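Local coordinates for threonine phosphate decarboxylase-like enzyme (Sulfurospirillum multivorans, PDB 6OUX), which decarboxylates L-serine O-phosphate to ethanolamine O-phosphate, a pyridoxal phosphate-dependent step in the biosynthesis of norcobamides, at residues A[100-111]-A[252-263]. Sequence-based numbering, arbitrary orientation.
Sequences ENIFIGNGATEI and RLGYALMDSRKI
Ile-111 drops its CD1 onto the backbone of Gly-254 and Tyr-255, while its CG2 meets the small CB of Ala-256 at 3.9 Å. Helix 108-116 turns back over strands 102-105 and 254-257 and brings this bump to the hollow left by Gly-254, which has no side chain, and Ala-256. Glycine is needed at Gly-254, where a CB would strike Gly-107 at the helix N-cap; at Gly-105 one would crowd the ring of Phe-103. Against Phe-103 CB, Met-258, bent at its last torsion (chi3 103°), lays CE 3.7 Å away, and Ile-263 adds CG1 at 4.1 Å. On the opposite face Ile-102, Ile-104 and Tyr-255, branched and aromatic bulk, pack against helix 84-95, and Leu-257 lies alongside Ile-102.

Asn-101 closes one end: its ND2 donates almost straight (170°) to Met-258 O at 2.8 Å, and its backbone O accepts from Met-258 N. Replacing it with an alanine would probably leave Met-258 O without this amide donor and let the turn into helix 260-266 move more freely. At the other end Arg-252 NH1 and Glu-110 OE2 form a salt bridge of 2.6 Å whose hydrogen bond is weak, the carboxylate and guanidinium planes being 84° apart. Phe-103 with Ala-256 and Gly-105 with Gly-254 exchange paired backbone bonds, so strand 102-105 is held as the edge strand of the seven-stranded sheet in this aminotransferase-like fold, with a straight amide bond at one end and a weakly bonded ion pair at the other.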
ATOM      1  N   GLU A 100      -5.013 -13.107 -15.630  1.00 17.51           N
ATOM      2  CA  GLU A 100      -4.491 -11.873 -16.247  1.00 16.72           C
ATOM      3  C   GLU A 100      -5.601 -10.792 -16.346  1.00 15.22           C
ATOM      4  O   GLU A 100      -5.328  -9.677 -16.694  1.00 14.96           O
ATOM      5  CB  GLU A 100      -3.888 -12.157 -17.656  1.00 18.99           C
ATOM      6  CG  GLU A 100      -2.719 -13.192 -17.766  1.00 20.77           C
ATOM      7  CD  GLU A 100      -3.023 -14.602 -17.343  1.00 22.13           C
ATOM      8  OE1 GLU A 100      -4.190 -15.099 -17.521  1.00 24.40           O
ATOM      9  OE2 GLU A 100      -2.096 -15.263 -16.797  1.00 25.28           O
ATOM     10  N   ASN A 101      -6.862 -11.153 -16.123  1.00 14.86           N
ATOM     11  CA  ASN A 101      -7.961 -10.154 -16.003  1.00 14.48           C
ATOM     12  C   ASN A 101      -8.138  -9.551 -14.557  1.00 15.20           C
ATOM     13  O   ASN A 101      -8.960  -8.661 -14.359  1.00 14.92           O
ATOM     14  CB  ASN A 101      -9.319 -10.757 -16.433  1.00 15.15           C
ATOM     15  CG  ASN A 101      -9.445 -10.937 -17.920  1.00 14.90           C
ATOM     16  OD1 ASN A 101      -9.593 -12.022 -18.430  1.00 18.40           O
ATOM     17  ND2 ASN A 101      -9.390  -9.887 -18.608  1.00 15.80           N
ATOM     18  N   ILE A 102      -7.330  -9.990 -13.591  1.00 15.50           N
ATOM     19  CA  ILE A 102      -7.371  -9.519 -12.185  1.00 14.79           C
ATOM     20  C   ILE A 102      -6.238  -8.539 -11.863  1.00 14.97           C
ATOM     21  O   ILE A 102      -5.107  -8.859 -12.132  1.00 12.60           O
ATOM     22  CB  ILE A 102      -7.284 -10.689 -11.195  1.00 15.15           C
ATOM     23  CG1 ILE A 102      -8.307 -11.755 -11.542  1.00 16.55           C
ATOM     24  CG2 ILE A 102      -7.501 -10.174  -9.755  1.00 15.43           C
ATOM     25  CD1 ILE A 102      -8.240 -13.070 -10.765  1.00 15.86           C
ATOM     26  N   PHE A 103      -6.582  -7.350 -11.345  1.00 14.98           N
ATOM     27  CA  PHE A 103      -5.659  -6.386 -10.821  1.00 17.35           C
ATOM     28  C   PHE A 103      -5.848  -6.337  -9.271  1.00 17.12           C
ATOM     29  O   PHE A 103      -6.975  -6.111  -8.758  1.00 14.88           O
ATOM     30  CB  PHE A 103      -5.864  -4.996 -11.487  1.00 17.85           C
ATOM     31  CG  PHE A 103      -4.948  -3.946 -10.955  1.00 20.45           C
ATOM     32  CD1 PHE A 103      -5.267  -3.249  -9.783  1.00 20.70           C
ATOM     33  CD2 PHE A 103      -3.714  -3.684 -11.565  1.00 22.49           C
ATOM     34  CE1 PHE A 103      -4.420  -2.308  -9.248  1.00 21.90           C
ATOM     35  CE2 PHE A 103      -2.862  -2.702 -11.045  1.00 24.40           C
ATOM     36  CZ  PHE A 103      -3.212  -2.003  -9.904  1.00 23.45           C
ATOM     37  N   ILE A 104      -4.754  -6.487  -8.543  1.00 17.32           N
ATOM     38  CA  ILE A 104      -4.767  -6.480  -7.060  1.00 19.77           C
ATOM     39  C   ILE A 104      -4.097  -5.189  -6.579  1.00 19.89           C
ATOM     40  O   ILE A 104      -2.974  -4.911  -6.990  1.00 18.95           O
ATOM     41  CB  ILE A 104      -3.960  -7.632  -6.433  1.00 22.32           C
ATOM     42  CG1 ILE A 104      -4.192  -8.997  -7.115  1.00 24.19           C
ATOM     43  CG2 ILE A 104      -4.204  -7.639  -4.911  1.00 22.29           C
ATOM     44  CD1 ILE A 104      -5.448  -9.681  -6.729  1.00 26.63           C
ATOM     45  N   GLY A 105      -4.783  -4.386  -5.762  1.00 18.43           N
ATOM     46  CA  GLY A 105      -4.204  -3.154  -5.181  1.00 19.92           C
ATOM     47  C   GLY A 105      -4.702  -2.922  -3.736  1.00 19.98           C
ATOM     48  O   GLY A 105      -5.136  -3.869  -3.053  1.00 17.37           O
ATOM     49  N   ASN A 106      -4.651  -1.673  -3.295  1.00 21.81           N
ATOM     50  CA  ASN A 106      -4.948  -1.282  -1.928  1.00 26.45           C
ATOM     51  C   ASN A 106      -6.407  -1.182  -1.505  1.00 23.29           C
ATOM     52  O   ASN A 106      -6.742  -1.316  -0.331  1.00 25.64           O
ATOM     53  CB  ASN A 106      -4.303   0.073  -1.654  1.00 31.78           C
ATOM     54  CG  ASN A 106      -2.815  -0.026  -1.580  1.00 38.93           C
ATOM     55  OD1 ASN A 106      -2.292  -0.935  -0.947  1.00 41.07           O
ATOM     56  ND2 ASN A 106      -2.118   0.893  -2.240  1.00 43.48           N
ATOM     57  N   GLY A 107      -7.272  -0.930  -2.445  1.00 19.85           N
ATOM     58  CA  GLY A 107      -8.678  -0.729  -2.134  1.00 18.85           C
ATOM     59  C   GLY A 107      -9.403  -0.358  -3.382  1.00 18.55           C
ATOM     60  O   GLY A 107      -8.777  -0.042  -4.399  1.00 16.39           O
ATOM     61  N   ALA A 108     -10.725  -0.403  -3.314  1.00 17.78           N
ATOM     62  CA  ALA A 108     -11.549  -0.096  -4.448  1.00 17.41           C
ATOM     63  C   ALA A 108     -11.367   1.370  -4.909  1.00 18.37           C
ATOM     64  O   ALA A 108     -11.110   1.654  -6.085  1.00 17.91           O
ATOM     65  CB  ALA A 108     -12.995  -0.387  -4.095  1.00 19.71           C
ATOM     66  N   THR A 109     -11.457   2.316  -3.971  1.00 19.46           N
ATOM     67  CA  THR A 109     -11.299   3.718  -4.278  1.00 20.75           C
ATOM     68  C   THR A 109      -9.895   4.067  -4.845  1.00 20.10           C
ATOM     69  O   THR A 109      -9.822   4.800  -5.790  1.00 18.06           O
ATOM     70  CB  THR A 109     -11.651   4.579  -3.051  1.00 22.15           C
ATOM     71  OG1 THR A 109     -12.958   4.195  -2.621  1.00 23.65           O
ATOM     72  CG2 THR A 109     -11.671   6.088  -3.427  1.00 23.36           C
ATOM     73  N   GLU A 110      -8.822   3.493  -4.302  1.00 19.27           N
ATOM     74  CA  GLU A 110      -7.480   3.645  -4.871  1.00 19.91           C
ATOM     75  C   GLU A 110      -7.406   3.118  -6.322  1.00 18.95           C
ATOM     76  O   GLU A 110      -6.763   3.761  -7.184  1.00 18.67           O
ATOM     77  CB  GLU A 110      -6.375   2.996  -4.036  1.00 23.48           C
ATOM     78  CG  GLU A 110      -6.204   3.468  -2.578  1.00 26.82           C
ATOM     79  CD  GLU A 110      -7.365   3.104  -1.625  1.00 29.66           C
ATOM     80  OE1 GLU A 110      -8.197   2.236  -1.908  1.00 25.01           O
ATOM     81  OE2 GLU A 110      -7.470   3.706  -0.528  1.00 46.25           O
ATOM     82  N   ILE A 111      -8.037   1.973  -6.591  1.00 14.45           N
ATOM     83  CA  ILE A 111      -8.057   1.449  -7.942  1.00 15.91           C
ATOM     84  C   ILE A 111      -8.833   2.381  -8.878  1.00 16.37           C
ATOM     85  O   ILE A 111      -8.376   2.639  -9.986  1.00 16.05           O
ATOM     86  CB  ILE A 111      -8.553   0.008  -7.982  1.00 14.58           C
ATOM     87  CG1 ILE A 111      -7.493  -0.889  -7.291  1.00 13.86           C
ATOM     88  CG2 ILE A 111      -8.791  -0.441  -9.434  1.00 14.58           C
ATOM     89  CD1 ILE A 111      -8.091  -2.293  -6.974  1.00 13.73           C
ATOM     90  N   ARG A 252      -5.077  -3.479   3.854  1.00 29.25           N
ATOM     91  CA  ARG A 252      -5.818  -2.770   2.802  1.00 30.81           C
ATOM     92  C   ARG A 252      -5.688  -3.490   1.485  1.00 22.99           C
ATOM     93  O   ARG A 252      -4.622  -3.513   0.891  1.00 21.58           O
ATOM     94  CB  ARG A 252      -5.323  -1.326   2.656  1.00 35.99           C
ATOM     95  CG  ARG A 252      -5.567  -0.455   3.892  1.00 42.79           C
ATOM     96  CD  ARG A 252      -5.778   1.021   3.545  1.00 48.29           C
ATOM     97  NE  ARG A 252      -4.889   1.467   2.466  1.00 52.70           N
ATOM     98  CZ  ARG A 252      -5.135   2.490   1.639  1.00 56.47           C
ATOM     99  NH1 ARG A 252      -6.256   3.213   1.747  1.00 58.22           N
ATOM    100  NH2 ARG A 252      -4.248   2.801   0.697  1.00 51.32           N
ATOM    101  N   LEU A 253      -6.790  -4.082   1.030  1.00 22.47           N
ATOM    102  CA  LEU A 253      -6.806  -4.903  -0.175  1.00 19.68           C
ATOM    103  C   LEU A 253      -8.049  -4.711  -0.994  1.00 17.63           C
ATOM    104  O   LEU A 253      -9.132  -4.676  -0.468  1.00 15.89           O
ATOM    105  CB  LEU A 253      -6.832  -6.371   0.184  1.00 22.02           C
ATOM    106  CG  LEU A 253      -5.609  -6.941   0.846  1.00 24.67           C
ATOM    107  CD1 LEU A 253      -5.950  -8.323   1.361  1.00 24.30           C
ATOM    108  CD2 LEU A 253      -4.453  -6.982  -0.125  1.00 24.59           C
ATOM    109  N   GLY A 254      -7.890  -4.648  -2.301  1.00 15.44           N
ATOM    110  CA  GLY A 254      -9.046  -4.645  -3.175  1.00 14.94           C
ATOM    111  C   GLY A 254      -8.612  -5.203  -4.490  1.00 14.49           C
ATOM    112  O   GLY A 254      -7.374  -5.318  -4.756  1.00 13.80           O
ATOM    113  N   TYR A 255      -9.582  -5.561  -5.315  1.00 12.46           N
ATOM    114  CA  TYR A 255      -9.224  -6.031  -6.667  1.00 13.01           C
ATOM    115  C   TYR A 255     -10.126  -5.388  -7.720  1.00 12.50           C
ATOM    116  O   TYR A 255     -11.135  -4.755  -7.400  1.00 13.92           O
ATOM    117  CB  TYR A 255      -9.234  -7.564  -6.761  1.00 13.15           C
ATOM    118  CG  TYR A 255     -10.653  -8.191  -6.759  1.00 15.61           C
ATOM    119  CD1 TYR A 255     -11.311  -8.470  -5.590  1.00 14.79           C
ATOM    120  CD2 TYR A 255     -11.298  -8.461  -7.925  1.00 16.42           C
ATOM    121  CE1 TYR A 255     -12.584  -9.052  -5.583  1.00 16.99           C
ATOM    122  CE2 TYR A 255     -12.575  -9.011  -7.939  1.00 17.16           C
ATOM    123  CZ  TYR A 255     -13.205  -9.278  -6.777  1.00 16.90           C
ATOM    124  OH  TYR A 255     -14.434  -9.792  -6.822  1.00 18.72           O
ATOM    125  N   ALA A 256      -9.707  -5.506  -8.961  1.00 12.04           N
ATOM    126  CA  ALA A 256     -10.506  -5.156 -10.132  1.00 12.94           C
ATOM    127  C   ALA A 256     -10.420  -6.250 -11.169  1.00 13.71           C
ATOM    128  O   ALA A 256      -9.375  -6.926 -11.286  1.00 14.15           O
ATOM    129  CB  ALA A 256     -10.035  -3.865 -10.748  1.00 14.33           C
ATOM    130  N   LEU A 257     -11.497  -6.401 -11.933  1.00 13.22           N
ATOM    131  CA  LEU A 257     -11.555  -7.256 -13.149  1.00 12.52           C
ATOM    132  C   LEU A 257     -11.630  -6.289 -14.343  1.00 13.93           C
ATOM    133  O   LEU A 257     -12.499  -5.411 -14.398  1.00 12.37           O
ATOM    134  CB  LEU A 257     -12.794  -8.135 -13.135  1.00 12.62           C
ATOM    135  CG  LEU A 257     -13.011  -8.996 -11.876  1.00 12.84           C
ATOM    136  CD1 LEU A 257     -14.260  -9.857 -11.987  1.00 13.84           C
ATOM    137  CD2 LEU A 257     -11.838  -9.883 -11.537  1.00 12.48           C
ATOM    138  N   MET A 258     -10.687  -6.423 -15.252  1.00 14.81           N
ATOM    139  CA  MET A 258     -10.589  -5.526 -16.370  1.00 17.42           C
ATOM    140  C   MET A 258      -9.834  -6.174 -17.518  1.00 16.60           C
ATOM    141  O   MET A 258      -9.347  -7.297 -17.424  1.00 16.00           O
ATOM    142  CB  MET A 258      -9.972  -4.175 -15.953  1.00 19.22           C
ATOM    143  CG  MET A 258      -8.551  -4.191 -15.424  1.00 22.27           C
ATOM    144  SD  MET A 258      -7.883  -2.533 -14.912  1.00 18.43           S
ATOM    145  CE  MET A 258      -7.982  -2.611 -13.315  1.00 17.11           C
ATOM    146  N   ASP A 259      -9.765  -5.445 -18.610  1.00 18.20           N
ATOM    147  CA  ASP A 259      -9.096  -5.910 -19.833  1.00 18.77           C
ATOM    148  C   ASP A 259      -7.660  -6.354 -19.514  1.00 18.33           C
ATOM    149  O   ASP A 259      -6.936  -5.621 -18.873  1.00 17.30           O
ATOM    150  CB  ASP A 259      -9.098  -4.745 -20.850  1.00 21.15           C
ATOM    151  CG  ASP A 259      -8.399  -5.110 -22.114  1.00 23.12           C
ATOM    152  OD1 ASP A 259      -9.000  -5.862 -22.949  1.00 27.05           O
ATOM    153  OD2 ASP A 259      -7.222  -4.739 -22.238  1.00 22.87           O
ATOM    154  N   SER A 260      -7.265  -7.557 -19.919  1.00 19.60           N
ATOM    155  CA  SER A 260      -5.948  -8.075 -19.561  1.00 22.72           C
ATOM    156  C   SER A 260      -4.805  -7.328 -20.222  1.00 24.01           C
ATOM    157  O   SER A 260      -3.712  -7.183 -19.612  1.00 22.89           O
ATOM    158  CB  SER A 260      -5.835  -9.588 -19.812  1.00 23.68           C
ATOM    159  OG  SER A 260      -6.053  -9.847 -21.162  1.00 23.18           O
ATOM    160  N   ARG A 261      -5.046  -6.823 -21.433  1.00 25.30           N
ATOM    161  CA  ARG A 261      -4.062  -5.978 -22.130  1.00 28.65           C
ATOM    162  C   ARG A 261      -3.716  -4.724 -21.298  1.00 25.95           C
ATOM    163  O   ARG A 261      -2.542  -4.372 -21.104  1.00 25.84           O
ATOM    164  CB  ARG A 261      -4.669  -5.494 -23.470  1.00 34.64           C
ATOM    165  CG  ARG A 261      -3.863  -5.767 -24.716  1.00 42.76           C
ATOM    166  CD  ARG A 261      -3.542  -7.247 -24.918  1.00 46.69           C
ATOM    167  NE  ARG A 261      -4.676  -8.184 -24.825  1.00 51.23           N
ATOM    168  CZ  ARG A 261      -5.327  -8.756 -25.853  1.00 46.22           C
ATOM    169  NH1 ARG A 261      -5.044  -8.448 -27.100  1.00 45.36           N
ATOM    170  NH2 ARG A 261      -6.312  -9.612 -25.612  1.00 37.46           N
ATOM    171  N   LYS A 262      -4.764  -4.027 -20.868  1.00 24.49           N
ATOM    172  CA  LYS A 262      -4.653  -2.864 -19.998  1.00 25.39           C
ATOM    173  C   LYS A 262      -3.920  -3.220 -18.670  1.00 25.79           C
ATOM    174  O   LYS A 262      -3.010  -2.506 -18.231  1.00 26.23           O
ATOM    175  CB  LYS A 262      -6.051  -2.353 -19.767  1.00 27.26           C
ATOM    176  CG  LYS A 262      -6.213  -1.129 -18.896  1.00 30.67           C
ATOM    177  CD  LYS A 262      -7.716  -0.867 -18.749  1.00 33.61           C
ATOM    178  CE  LYS A 262      -8.068   0.200 -17.703  1.00 33.95           C
ATOM    179  NZ  LYS A 262      -8.168   1.543 -18.317  1.00 34.01           N
ATOM    180  N   ILE A 263      -4.298  -4.311 -18.018  1.00 23.43           N
ATOM    181  CA  ILE A 263      -3.522  -4.733 -16.810  1.00 24.37           C
ATOM    182  C   ILE A 263      -2.039  -4.955 -17.156  1.00 28.53           C
ATOM    183  O   ILE A 263      -1.152  -4.552 -16.374  1.00 24.83           O
ATOM    184  CB  ILE A 263      -4.098  -5.978 -16.165  1.00 22.87           C
ATOM    185  CG1 ILE A 263      -5.467  -5.657 -15.538  1.00 22.90           C
ATOM    186  CG2 ILE A 263      -3.170  -6.558 -15.105  1.00 23.26           C
ATOM    187  CD1 ILE A 263      -6.223  -6.893 -15.140  1.00 22.42           C
TER